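Local coordinates for glycerol dehydratase (Clostridium butyricum, PDB 1R9D), which probably catalyses the dehydration of glycerol to 3-hydroxypropionaldehyde as a B12-independent glycyl radical enzyme, at residues Phe269-Ile274 and Ile283-Phe288; His57-Ile62 and Ile274-Asn279; Ala18-Ala23 and Val369-Pro374; Glu228-Thr233 and Glu241-Ala246. All coordinates share one frame; numbering follows the deposited sequence.

Contacts 1 and 2 share helix 260-277 and, at their ends, Ile274: contact 1 sets this helix against the loop that follows it, contact 2 against helix 47-61. Contact 1 lies deepest, its centre about 14 Å from the centre of the chain, and alone brings an imidazole to the interface; contacts 2 and 3 are smaller, purely aliphatic joints between parts distant in sequence. Contact 3 sits about 18 Å from contact 1, centre to centre, yet Gln340 accepts from His271 and donates to Gln373, joining them indirectly. Contact 4, about 36 Å from the chain centre and only partly buried, closes a local helical hairpin and mixes methyl packing with polar turn groups.

Contact 1: Phe269-Ile274 and Ile283-Phe288; sequences FIHAII and ISPARF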
loop_
_atom_site.group_PDB
_atom_site.type_symbol
_atom_site.label_atom_id
_atom_site.label_comp_id
_atom_site.label_asym_id
_atom_site.label_seq_id
_atom_site.Cartn_x
_atom_site.Cartn_y
_atom_site.Cartn_z
ATOM N N PHE A 269 -4.395 24.019 21.498
ATOM C CA PHE A 269 -4.169 23.955 20.055
ATOM C C PHE A 269 -3.746 22.544 19.651
ATOM O O PHE A 269 -4.175 22.033 18.622
ATOM C CB PHE A 269 -3.107 24.968 19.608
ATOM C CG PHE A 269 -3.648 26.357 19.386
ATOM C CD1 PHE A 269 -4.760 26.561 18.570
ATOM C CD2 PHE A 269 -3.044 27.456 19.984
ATOM C CE1 PHE A 269 -5.264 27.848 18.351
ATOM C CE2 PHE A 269 -3.540 28.745 19.773
ATOM C CZ PHE A 269 -4.651 28.940 18.955
ATOM N N ILE A 270 -2.897 21.916 20.456
ATOM C CA ILE A 270 -2.473 20.550 20.152
ATOM C C ILE A 270 -3.719 19.661 20.123
ATOM O O ILE A 270 -3.972 18.943 19.152
ATOM C CB ILE A 270 -1.516 19.998 21.233
ATOM C CG1 ILE A 270 -0.199 20.770 21.219
ATOM C CG2 ILE A 270 -1.264 18.516 20.994
ATOM C CD1 ILE A 270 0.679 20.485 22.417
ATOM N N HIS A 271 -4.496 19.726 21.199
ATOM C CA HIS A 271 -5.712 18.925 21.328
ATOM C C HIS A 271 -6.706 19.212 20.207
ATOM O O HIS A 271 -7.250 18.296 19.588
ATOM C CB HIS A 271 -6.371 19.196 22.684
ATOM C CG HIS A 271 -7.431 18.204 23.050
ATOM N ND1 HIS A 271 -7.141 16.970 23.597
ATOM C CD2 HIS A 271 -8.780 18.254 22.931
ATOM C CE1 HIS A 271 -8.265 16.305 23.798
ATOM N NE2 HIS A 271 -9.274 17.062 23.403
ATOM N N ALA A 272 -6.941 20.489 19.934
ATOM C CA ALA A 272 -7.887 20.872 18.894
ATOM C C ALA A 272 -7.516 20.368 17.501
ATOM O O ALA A 272 -8.351 19.799 16.804
ATOM C CB ALA A 272 -8.049 22.400 18.872
ATOM N N ILE A 273 -6.266 20.570 17.095
ATOM C CA ILE A 273 -5.839 20.148 15.769
ATOM C C ILE A 273 -5.929 18.633 15.577
ATOM O O ILE A 273 -6.191 18.162 14.475
ATOM C CB ILE A 273 -4.415 20.670 15.463
ATOM C CG1 ILE A 273 -4.416 22.205 15.540
ATOM C CG2 ILE A 273 -3.979 20.222 14.074
ATOM C CD1 ILE A 273 -3.051 22.841 15.471
ATOM N N ILE A 274 -5.730 17.867 16.645
ATOM C CA ILE A 274 -5.851 16.416 16.532
ATOM C C ILE A 274 -7.270 16.101 16.059
ATOM O O ILE A 274 -7.479 15.245 15.194
ATOM C CB ILE A 274 -5.612 15.717 17.890
ATOM C CG1 ILE A 274 -4.130 15.797 18.264
ATOM C CG2 ILE A 274 -6.066 14.266 17.817
ATOM C CD1 ILE A 274 -3.793 15.213 19.620
ATOM N N ILE A 283 -9.825 11.140 22.684
ATOM C CA ILE A 283 -8.546 11.831 22.586
ATOM C C ILE A 283 -8.418 12.298 24.032
ATOM O O ILE A 283 -9.074 13.255 24.455
ATOM C CB ILE A 283 -8.622 13.041 21.624
ATOM C CG1 ILE A 283 -9.025 12.561 20.228
ATOM C CG2 ILE A 283 -7.272 13.750 21.568
ATOM C CD1 ILE A 283 -8.118 11.457 19.650
ATOM N N SER A 284 -7.573 11.607 24.788
ATOM C CA SER A 284 -7.443 11.867 26.213
ATOM C C SER A 284 -6.233 12.604 26.745
ATOM O O SER A 284 -5.096 12.170 26.564
ATOM C CB SER A 284 -7.570 10.534 26.954
ATOM O OG SER A 284 -8.694 9.813 26.478
ATOM N N PRO A 285 -6.471 13.730 27.441
ATOM C CA PRO A 285 -5.412 14.552 28.028
ATOM C C PRO A 285 -4.553 13.742 29.009
ATOM O O PRO A 285 -3.381 14.042 29.220
ATOM C CB PRO A 285 -6.192 15.663 28.728
ATOM C CG PRO A 285 -7.389 15.832 27.831
ATOM C CD PRO A 285 -7.782 14.395 27.566
ATOM N N ALA A 286 -5.155 12.715 29.603
ATOM C CA ALA A 286 -4.460 11.859 30.564
ATOM C C ALA A 286 -3.904 12.623 31.771
ATOM O O ALA A 286 -4.636 13.383 32.402
ATOM C CB ALA A 286 -3.351 11.075 29.869
ATOM N N ARG A 287 -2.620 12.439 32.081
ATOM C CA ARG A 287 -2.018 13.069 33.264
ATOM C C ARG A 287 -1.734 14.567 33.179
ATOM O O ARG A 287 -0.596 15.013 33.349
ATOM C CB ARG A 287 -0.736 12.326 33.656
ATOM C CG ARG A 287 -0.911 10.818 33.782
ATOM C CD ARG A 287 0.234 10.185 34.553
ATOM N NE ARG A 287 0.093 10.348 36.002
ATOM C CZ ARG A 287 0.990 9.926 36.891
ATOM N NH1 ARG A 287 2.096 9.324 36.477
ATOM N NH2 ARG A 287 0.774 10.081 38.195
ATOM N N PHE A 288 -2.794 15.331 32.948
ATOM C CA PHE A 288 -2.743 16.785 32.827
ATOM C C PHE A 288 -1.992 17.436 33.993
ATOM O O PHE A 288 -1.181 18.343 33.794
ATOM C CB PHE A 288 -4.181 17.312 32.775
ATOM C CG PHE A 288 -4.300 18.784 32.485
ATOM C CD1 PHE A 288 -4.229 19.262 31.179
ATOM C CD2 PHE A 288 -4.555 19.686 33.517
ATOM C CE1 PHE A 288 -4.421 20.623 30.904
ATOM C CE2 PHE A 288 -4.748 21.043 33.254
ATOM C CZ PHE A 288 -4.683 21.510 31.945
#
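The contact belongs to a buried packing of helix 260-277 against the loop that follows it and leads on to helix 288-298: His271 and Ile274 on the helix receive Ile283 and Pro285 from the loop. Its centrepiece is the His271 ring, whose CE1 corner is turned edge-on to the backbone oxygen of Ile283, with CE1 to O only 3.2 Å and the oxygen in the ring plane. Ile283 CG2 reaches His271 CE1 at 3.5 Å, so a carbonyl oxygen and a methyl group of one residue both meet CE1, from neighbouring directions. Pro285 adds its ring carbon CG obliquely, 4.2 Å from His271 CE1. The imidazole arrives there because its CG lies opposite the backbone N (chi1 -166°), which swings the ring out from the helix. One turn along, Ile274 CG2 packs on Ile283 CD1 at 3.9 Å, giving the branched loop residue a second apolar seat. Tyr169 OH bonds ND1 and Gln340 OE1 bonds NE2, so both ring nitrogens are engaged and the rotation of the ring is fixed. Bound glycerol lies about 10 Å from the Ile283 side chain, too far for direct contact. Histidine suits this place because nitrogen partners fix it while its carbon edge packs. Ile283 O is buried with no hydrogen-bond partner in the model, and the polarised C-H of CE1 may offset part of that cost.

Contact 2: His57-Ile62 and Ile274-Asn279; sequences HILENI and INIESN
Ile276 is the central apolar side chain here, reaching from helix 260-277 toward Ile58 and Leu59 on helix 47-61. Its CG2 meets CG2 of Ile58 at 3.6 Å, methyl against methyl, as the two side chains run antiparallel alongside one another. The other branch ends in CD1, which lies 3.8 Å from CD2 of Leu59. In Ile276 CG1 sits opposite the carbonyl carbon and CG2 opposite the backbone N (chi1 -64°), which spreads the branches: CD1 goes to Leu59, while CG2 meets Ile58 and also comes near Leu59 CD2. Isoleucine suits this buried interface, since its two branches offer apolar surface on two sides. The CA-CB bond of Leu59 does not aim at the partner, yet its CD2 comes close.

Behind this shell, the last turn of helix 47-61 is tied down by its own polar groups. Asn61 ND2 donates to His57 O at 2.9 Å and 155°, in the carbonyl plane on a lone pair, while Ile58 O takes both Asn61 N and Ile62 N. Farther out, Arg221 NH1 bonds Leu59 O and Ile62 O, Arg31 NE bonds Ile276 O, and Tyr218 of helix 197-230 touches both Leu59 and Ile276. Two helix C-termini thus pack by aliphatic side chains, arginines taking up their carbonyls, among the helices that, as in the pyruvate formate-lyase family, probably surround a central alpha/beta barrel.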
loop_
_atom_site.group_PDB
_atom_site.type_symbol
_atom_site.label_atom_id
_atom_site.label_comp_id
_atom_site.label_asym_id
_atom_site.label_seq_id
_atom_site.Cartn_x
_atom_site.Cartn_y
_atom_site.Cartn_z
ATOM N N HIS A 57 -4.573 22.111 3.767
ATOM C CA HIS A 57 -5.649 22.830 3.083
ATOM C C HIS A 57 -6.807 23.158 4.025
ATOM O O HIS A 57 -7.436 24.215 3.917
ATOM C CB HIS A 57 -6.165 22.003 1.907
ATOM C CG HIS A 57 -7.031 22.775 0.962
ATOM N ND1 HIS A 57 -6.589 23.902 0.302
ATOM C CD2 HIS A 57 -8.306 22.575 0.553
ATOM C CE1 HIS A 57 -7.554 24.362 -0.475
ATOM N NE2 HIS A 57 -8.606 23.575 -0.342
ATOM N N ILE A 58 -7.093 22.239 4.942
ATOM C CA ILE A 58 -8.162 22.444 5.911
ATOM C C ILE A 58 -7.778 23.554 6.890
ATOM O O ILE A 58 -8.526 24.517 7.080
ATOM C CB ILE A 58 -8.440 21.145 6.706
ATOM C CG1 ILE A 58 -9.047 20.092 5.780
ATOM C CG2 ILE A 58 -9.352 21.436 7.885
ATOM C CD1 ILE A 58 -9.157 18.713 6.402
ATOM N N LEU A 59 -6.603 23.425 7.499
ATOM C CA LEU A 59 -6.138 24.408 8.469
ATOM C C LEU A 59 -5.974 25.820 7.916
ATOM O O LEU A 59 -6.135 26.797 8.650
ATOM C CB LEU A 59 -4.818 23.955 9.094
ATOM C CG LEU A 59 -4.906 22.745 10.029
ATOM C CD1 LEU A 59 -3.544 22.472 10.637
ATOM C CD2 LEU A 59 -5.921 23.016 11.124
ATOM N N GLU A 60 -5.653 25.934 6.632
ATOM C CA GLU A 60 -5.475 27.252 6.035
ATOM C C GLU A 60 -6.791 27.919 5.647
ATOM O O GLU A 60 -6.864 29.145 5.587
ATOM C CB GLU A 60 -4.577 27.165 4.791
ATOM C CG GLU A 60 -3.167 26.651 5.059
ATOM C CD GLU A 60 -2.315 26.569 3.799
ATOM O OE1 GLU A 60 -2.833 26.128 2.750
ATOM O OE2 GLU A 60 -1.122 26.933 3.862
ATOM N N ASN A 61 -7.835 27.127 5.416
ATOM C CA ASN A 61 -9.112 27.681 4.972
ATOM C C ASN A 61 -10.365 27.465 5.824
ATOM O O ASN A 61 -11.411 28.048 5.539
ATOM C CB ASN A 61 -9.385 27.182 3.555
ATOM C CG ASN A 61 -8.284 27.572 2.587
ATOM O OD1 ASN A 61 -8.180 28.730 2.189
ATOM N ND2 ASN A 61 -7.443 26.608 2.221
ATOM N N ILE A 62 -10.274 26.633 6.855
ATOM C CA ILE A 62 -11.431 26.370 7.712
ATOM C C ILE A 62 -11.797 27.640 8.489
ATOM O O ILE A 62 -10.921 28.377 8.938
ATOM C CB ILE A 62 -11.122 25.228 8.722
ATOM C CG1 ILE A 62 -12.405 24.759 9.417
ATOM C CG2 ILE A 62 -10.120 25.706 9.747
ATOM C CD1 ILE A 62 -13.308 23.893 8.556
ATOM N N ILE A 274 -5.730 17.867 16.645
ATOM C CA ILE A 274 -5.851 16.416 16.532
ATOM C C ILE A 274 -7.270 16.101 16.059
ATOM O O ILE A 274 -7.479 15.245 15.194
ATOM C CB ILE A 274 -5.612 15.717 17.890
ATOM C CG1 ILE A 274 -4.130 15.797 18.264
ATOM C CG2 ILE A 274 -6.066 14.266 17.817
ATOM C CD1 ILE A 274 -3.793 15.213 19.620
ATOM N N ASN A 275 -8.233 16.826 16.627
ATOM C CA ASN A 275 -9.651 16.668 16.320
ATOM C C ASN A 275 -10.072 17.209 14.951
ATOM O O ASN A 275 -11.231 17.068 14.549
ATOM C CB ASN A 275 -10.484 17.327 17.428
ATOM C CG ASN A 275 -10.566 16.471 18.683
ATOM O OD1 ASN A 275 -11.431 15.607 18.793
ATOM N ND2 ASN A 275 -9.656 16.698 19.624
ATOM N N ILE A 276 -9.139 17.843 14.246
ATOM C CA ILE A 276 -9.416 18.362 12.910
ATOM C C ILE A 276 -8.885 17.339 11.900
ATOM O O ILE A 276 -9.492 17.093 10.864
ATOM C CB ILE A 276 -8.734 19.732 12.680
ATOM C CG1 ILE A 276 -9.320 20.763 13.648
ATOM C CG2 ILE A 276 -8.938 20.181 11.233
ATOM C CD1 ILE A 276 -8.721 22.157 13.514
ATOM N N GLU A 277 -7.755 16.722 12.227
ATOM C CA GLU A 277 -7.171 15.720 11.346
ATOM C C GLU A 277 -8.059 14.481 11.263
ATOM O O GLU A 277 -8.252 13.913 10.188
ATOM C CB GLU A 277 -5.774 15.320 11.840
ATOM C CG GLU A 277 -5.140 14.200 11.024
ATOM C CD GLU A 277 -3.715 13.884 11.459
ATOM O OE1 GLU A 277 -3.508 13.578 12.653
ATOM O OE2 GLU A 277 -2.803 13.939 10.601
ATOM N N SER A 278 -8.608 14.066 12.402
ATOM C CA SER A 278 -9.461 12.882 12.444
ATOM C C SER A 278 -10.521 13.036 13.523
ATOM O O SER A 278 -10.341 13.807 14.461
ATOM C CB SER A 278 -8.611 11.637 12.738
ATOM O OG SER A 278 -9.426 10.490 12.916
ATOM N N ASN A 279 -11.619 12.297 13.393
ATOM C CA ASN A 279 -12.686 12.381 14.383
ATOM C C ASN A 279 -12.746 11.173 15.314
ATOM O O ASN A 279 -13.775 10.906 15.923
ATOM C CB ASN A 279 -14.050 12.604 13.710
ATOM C CG ASN A 279 -14.542 11.400 12.939
ATOM O OD1 ASN A 279 -13.778 10.496 12.601
ATOM N ND2 ASN A 279 -15.840 11.389 12.640
#

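Contact 3: Ala18-Ala23 and Val369-Pro374; sequences AQILNA and VKLPQP
Leu371 meets Ile20 and Leu21 through aliphatic carbons alone: no ring, amide or guanidinium of either segment lies at the interface, so there are no faces or edges to assign and the shape of the branched side chains decides the fit. The fork of Leu371 divides the work. Its CD2 lies 4.0 Å from CD2 of Leu21, with Leu21 CG nearly as close, and these two side chains pass side by side, pointing opposite ways. The other methyl, CD1, stands 4.2 Å from CG1 of Ile20, whose side chain crosses that of Leu371 at a slant. All three separations are comfortable van der Waals distances, and the nearest alpha carbons, those of Leu21 and Leu371, are 8.9 Å apart, leaving room for two full side chains between the backbones. Leu371 holds CG opposite the carbonyl carbon (chi1 -73°) and extends from there, which carries the fork out to the helix. A forked residue suits a loop position that touches two consecutive helix residues.

Just before it, Lys370 leaves helix 357-369 with positive phi, and its long side chain touches Lys17 of helix 11-22; Leu371 rests against Lys17 too. Beyond Leu371 the loop, with a cis peptide bond between Gln373 and Pro374, runs into strand 375-380. Ile20 and Val369 both pack on Ile316 of helix 304-317. The contact therefore seats the N-terminal helix 11-22 on the connection between helix 357-369 and strand 375-380, with helix 304-317 beside both.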
loop_
_atom_site.group_PDB
_atom_site.type_symbol
_atom_site.label_atom_id
_atom_site.label_comp_id
_atom_site.label_asym_id
_atom_site.label_seq_id
_atom_site.Cartn_x
_atom_site.Cartn_y
_atom_site.Cartn_z
ATOM N N ALA A 18 -22.680 28.910 29.529
ATOM C CA ALA A 18 -23.989 29.135 28.932
ATOM C C ALA A 18 -23.930 29.001 27.412
ATOM O O ALA A 18 -24.900 28.586 26.778
ATOM C CB ALA A 18 -24.510 30.521 29.320
ATOM N N GLN A 19 -22.791 29.359 26.827
ATOM C CA GLN A 19 -22.629 29.266 25.381
ATOM C C GLN A 19 -22.730 27.809 24.949
ATOM O O GLN A 19 -23.301 27.496 23.906
ATOM C CB GLN A 19 -21.277 29.840 24.954
ATOM C CG GLN A 19 -21.050 31.282 25.385
ATOM C CD GLN A 19 -19.764 31.864 24.827
ATOM O OE1 GLN A 19 -18.807 31.136 24.552
ATOM N NE2 GLN A 19 -19.730 33.185 24.671
ATOM N N ILE A 20 -22.173 26.916 25.760
ATOM C CA ILE A 20 -22.218 25.490 25.455
ATOM C C ILE A 20 -23.650 24.946 25.537
ATOM O O ILE A 20 -24.155 24.355 24.585
ATOM C CB ILE A 20 -21.346 24.675 26.441
ATOM C CG1 ILE A 20 -19.890 25.156 26.399
ATOM C CG2 ILE A 20 -21.447 23.195 26.109
ATOM C CD1 ILE A 20 -19.170 24.882 25.092
ATOM N N LEU A 21 -24.301 25.154 26.678
ATOM C CA LEU A 21 -25.658 24.655 26.887
ATOM C C LEU A 21 -26.744 25.285 26.021
ATOM O O LEU A 21 -27.714 24.620 25.663
ATOM C CB LEU A 21 -26.036 24.787 28.363
ATOM C CG LEU A 21 -25.194 23.914 29.301
ATOM C CD1 LEU A 21 -25.608 24.148 30.736
ATOM C CD2 LEU A 21 -25.359 22.449 28.916
ATOM N N ASN A 22 -26.597 26.560 25.682
ATOM C CA ASN A 22 -27.604 27.217 24.853
ATOM C C ASN A 22 -27.393 26.954 23.367
ATOM O O ASN A 22 -28.224 27.315 22.533
ATOM C CB ASN A 22 -27.616 28.724 25.122
ATOM C CG ASN A 22 -28.131 29.056 26.505
ATOM O OD1 ASN A 22 -29.074 28.426 26.988
ATOM N ND2 ASN A 22 -27.526 30.048 27.150
ATOM N N ALA A 23 -26.278 26.314 23.037
ATOM C CA ALA A 23 -25.979 26.007 21.648
ATOM C C ALA A 23 -26.978 24.997 21.105
ATOM O O ALA A 23 -27.628 24.273 21.865
ATOM C CB ALA A 23 -24.558 25.451 21.526
ATOM N N VAL A 369 -17.252 24.393 36.606
ATOM C CA VAL A 369 -17.902 24.270 35.306
ATOM C C VAL A 369 -19.144 23.380 35.272
ATOM O O VAL A 369 -20.147 23.733 34.660
ATOM C CB VAL A 369 -16.884 23.751 34.266
ATOM C CG1 VAL A 369 -17.539 23.617 32.904
ATOM C CG2 VAL A 369 -15.692 24.700 34.203
ATOM N N LYS A 370 -19.062 22.220 35.916
ATOM C CA LYS A 370 -20.174 21.273 35.965
ATOM C C LYS A 370 -20.763 20.851 34.614
ATOM O O LYS A 370 -21.981 20.816 34.440
ATOM C CB LYS A 370 -21.289 21.817 36.869
ATOM C CG LYS A 370 -20.840 22.068 38.304
ATOM C CD LYS A 370 -22.001 22.465 39.212
ATOM C CE LYS A 370 -21.520 22.724 40.633
ATOM N NZ LYS A 370 -22.657 22.995 41.564
ATOM N N LEU A 371 -19.895 20.527 33.661
ATOM C CA LEU A 371 -20.323 20.068 32.344
ATOM C C LEU A 371 -19.873 18.605 32.216
ATOM O O LEU A 371 -19.087 18.132 33.027
ATOM C CB LEU A 371 -19.690 20.937 31.246
ATOM C CG LEU A 371 -20.300 22.343 31.132
ATOM C CD1 LEU A 371 -19.569 23.166 30.074
ATOM C CD2 LEU A 371 -21.768 22.218 30.769
ATOM N N PRO A 372 -20.363 17.874 31.200
ATOM C CA PRO A 372 -20.001 16.462 30.994
ATOM C C PRO A 372 -18.510 16.175 30.813
ATOM O O PRO A 372 -18.007 15.144 31.280
ATOM C CB PRO A 372 -20.800 16.079 29.752
ATOM C CG PRO A 372 -21.995 16.978 29.829
ATOM C CD PRO A 372 -21.375 18.294 30.218
ATOM N N GLN A 373 -17.813 17.072 30.119
ATOM C CA GLN A 373 -16.387 16.910 29.867
ATOM C C GLN A 373 -15.540 17.877 30.687
ATOM O O GLN A 373 -16.010 18.945 31.095
ATOM C CB GLN A 373 -16.098 17.117 28.374
ATOM C CG GLN A 373 -16.728 16.069 27.482
ATOM C CD GLN A 373 -16.020 14.731 27.593
ATOM O OE1 GLN A 373 -14.883 14.585 27.145
ATOM N NE2 GLN A 373 -16.681 13.754 28.205
ATOM N N PRO A 374 -14.282 17.503 30.963
ATOM C CA PRO A 374 -13.685 16.234 30.534
ATOM C C PRO A 374 -14.098 15.118 31.485
ATOM O O PRO A 374 -14.658 15.378 32.552
ATOM C CB PRO A 374 -12.194 16.518 30.620
ATOM C CG PRO A 374 -12.122 17.406 31.825
ATOM C CD PRO A 374 -13.266 18.369 31.587
#

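Contact 4: Glu228-Thr233 and Glu241-Ala246; sequences EIADNT and ELNEIA
This contact closes a helical hairpin, in which helix 197-230 ends in a turn and helix 236-252 comes back against it, with the backbones closest at Ala230 and Leu242. Their CB atoms are 3.6 Å apart and their CA atoms 5.3 Å, a nearness that alanine allows because nothing extends beyond its methyl. Leu242 CD1 presses on CG2 of Ile229 at 3.4 Å, tighter than normal van der Waals contact, and the two side chains cross at about a right angle. Thr233 OG1 is equally near to the same Leu242 CD1. Asn243 lays its amide near Ala230, OD1 to CB 3.8 Å, while Lys227 NZ bonds that oxygen.

Threonine suits the turn because its hydroxyl can serve the helix end: with OG1 opposite the carbonyl carbon (chi1 -59°), it donates to Ile229 O at 2.7 Å, from 45° above the carbonyl plane. Asn232 N reaches that oxygen from the opposite face, so two donors grip it. Thr233 N bonds Ala230 O across the type I beta turn from Ala230 to Thr233. Small alanine, packed leucine and a turn held by the threonine hydroxyl together make a compact alpha-alpha hairpin at the periphery of the protein.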
loop_
_atom_site.group_PDB
_atom_site.type_symbol
_atom_site.label_atom_id
_atom_site.label_comp_id
_atom_site.label_asym_id
_atom_site.label_seq_id
_atom_site.Cartn_x
_atom_site.Cartn_y
_atom_site.Cartn_z
ATOM N N GLU A 228 -7.533 41.805 15.410
ATOM C CA GLU A 228 -8.623 42.326 14.601
ATOM C C GLU A 228 -9.855 42.632 15.455
ATOM O O GLU A 228 -10.521 43.655 15.267
ATOM C CB GLU A 228 -8.951 41.298 13.516
ATOM C CG GLU A 228 -10.219 41.538 12.724
ATOM C CD GLU A 228 -10.447 40.451 11.683
ATOM O OE1 GLU A 228 -11.548 40.402 11.092
ATOM O OE2 GLU A 228 -9.515 39.646 11.453
ATOM N N ILE A 229 -10.158 41.742 16.394
ATOM C CA ILE A 229 -11.301 41.926 17.279
ATOM C C ILE A 229 -10.979 42.994 18.323
ATOM O O ILE A 229 -11.823 43.833 18.644
ATOM C CB ILE A 229 -11.668 40.605 18.000
ATOM C CG1 ILE A 229 -12.148 39.571 16.978
ATOM C CG2 ILE A 229 -12.753 40.857 19.033
ATOM C CD1 ILE A 229 -12.469 38.206 17.582
ATOM N N ALA A 230 -9.752 42.961 18.837
ATOM C CA ALA A 230 -9.305 43.916 19.846
ATOM C C ALA A 230 -9.422 45.353 19.351
ATOM O O ALA A 230 -9.873 46.237 20.081
ATOM C CB ALA A 230 -7.861 43.623 20.238
ATOM N N ASP A 231 -9.007 45.579 18.109
ATOM C CA ASP A 231 -9.062 46.910 17.518
ATOM C C ASP A 231 -10.498 47.394 17.355
ATOM O O ASP A 231 -10.738 48.581 17.120
ATOM C CB ASP A 231 -8.346 46.911 16.165
ATOM C CG ASP A 231 -6.836 46.788 16.303
ATOM O OD1 ASP A 231 -6.161 46.564 15.276
ATOM O OD2 ASP A 231 -6.319 46.926 17.434
ATOM N N ASN A 232 -11.450 46.475 17.490
ATOM C CA ASN A 232 -12.865 46.809 17.363
ATOM C C ASN A 232 -13.594 46.559 18.684
ATOM O O ASN A 232 -14.776 46.218 18.699
ATOM C CB ASN A 232 -13.494 45.982 16.236
ATOM C CG ASN A 232 -14.950 46.337 15.984
ATOM O OD1 ASN A 232 -15.332 47.507 16.015
ATOM N ND2 ASN A 232 -15.767 45.326 15.716
ATOM N N THR A 233 -12.882 46.746 19.792
ATOM C CA THR A 233 -13.441 46.539 21.128
ATOM C C THR A 233 -13.333 47.810 21.977
ATOM O O THR A 233 -12.234 48.318 22.205
ATOM C CB THR A 233 -12.705 45.388 21.862
ATOM O OG1 THR A 233 -12.827 44.179 21.100
ATOM C CG2 THR A 233 -13.301 45.166 23.246
ATOM N N GLU A 241 -7.335 41.948 27.009
ATOM C CA GLU A 241 -7.377 40.486 26.998
ATOM C C GLU A 241 -7.117 39.966 25.587
ATOM O O GLU A 241 -6.287 39.082 25.385
ATOM C CB GLU A 241 -8.744 39.988 27.486
ATOM C CG GLU A 241 -8.913 39.995 29.002
ATOM C CD GLU A 241 -10.347 39.738 29.446
ATOM O OE1 GLU A 241 -11.129 39.144 28.672
ATOM O OE2 GLU A 241 -10.689 40.123 30.585
ATOM N N LEU A 242 -7.834 40.521 24.614
ATOM C CA LEU A 242 -7.683 40.111 23.222
ATOM C C LEU A 242 -6.276 40.368 22.693
ATOM O O LEU A 242 -5.771 39.605 21.869
ATOM C CB LEU A 242 -8.714 40.829 22.355
ATOM C CG LEU A 242 -10.145 40.348 22.593
ATOM C CD1 LEU A 242 -11.140 41.346 22.036
ATOM C CD2 LEU A 242 -10.321 38.982 21.949
ATOM N N ASN A 243 -5.643 41.441 23.161
ATOM C CA ASN A 243 -4.286 41.749 22.728
ATOM C C ASN A 243 -3.302 40.766 23.341
ATOM O O ASN A 243 -2.272 40.451 22.745
ATOM C CB ASN A 243 -3.889 43.176 23.117
ATOM C CG ASN A 243 -4.346 44.200 22.100
ATOM O OD1 ASN A 243 -4.167 44.012 20.895
ATOM N ND2 ASN A 243 -4.930 45.293 22.577
ATOM N N GLU A 244 -3.618 40.287 24.539
ATOM C CA GLU A 244 -2.747 39.331 25.204
ATOM C C GLU A 244 -2.871 37.976 24.510
ATOM O O GLU A 244 -1.899 37.230 24.406
ATOM C CB GLU A 244 -3.111 39.204 26.686
ATOM C CG GLU A 244 -2.240 38.207 27.439
ATOM C CD GLU A 244 -0.776 38.612 27.484
ATOM O OE1 GLU A 244 -0.353 39.455 26.661
ATOM O OE2 GLU A 244 -0.037 38.078 28.340
ATOM N N ILE A 245 -4.073 37.670 24.032
ATOM C CA ILE A 245 -4.321 36.420 23.323
ATOM C C ILE A 245 -3.525 36.444 22.021
ATOM O O ILE A 245 -2.870 35.468 21.660
ATOM C CB ILE A 245 -5.829 36.252 23.000
ATOM C CG1 ILE A 245 -6.613 36.031 24.296
ATOM C CG2 ILE A 245 -6.040 35.094 22.040
ATOM C CD1 ILE A 245 -8.114 35.986 24.103
ATOM N N ALA A 246 -3.577 37.572 21.321
ATOM C CA ALA A 246 -2.846 37.706 20.070
ATOM C C ALA A 246 -1.358 37.493 20.317
ATOM O O ALA A 246 -0.667 36.876 19.504
ATOM C CB ALA A 246 -3.086 39.083 19.466
#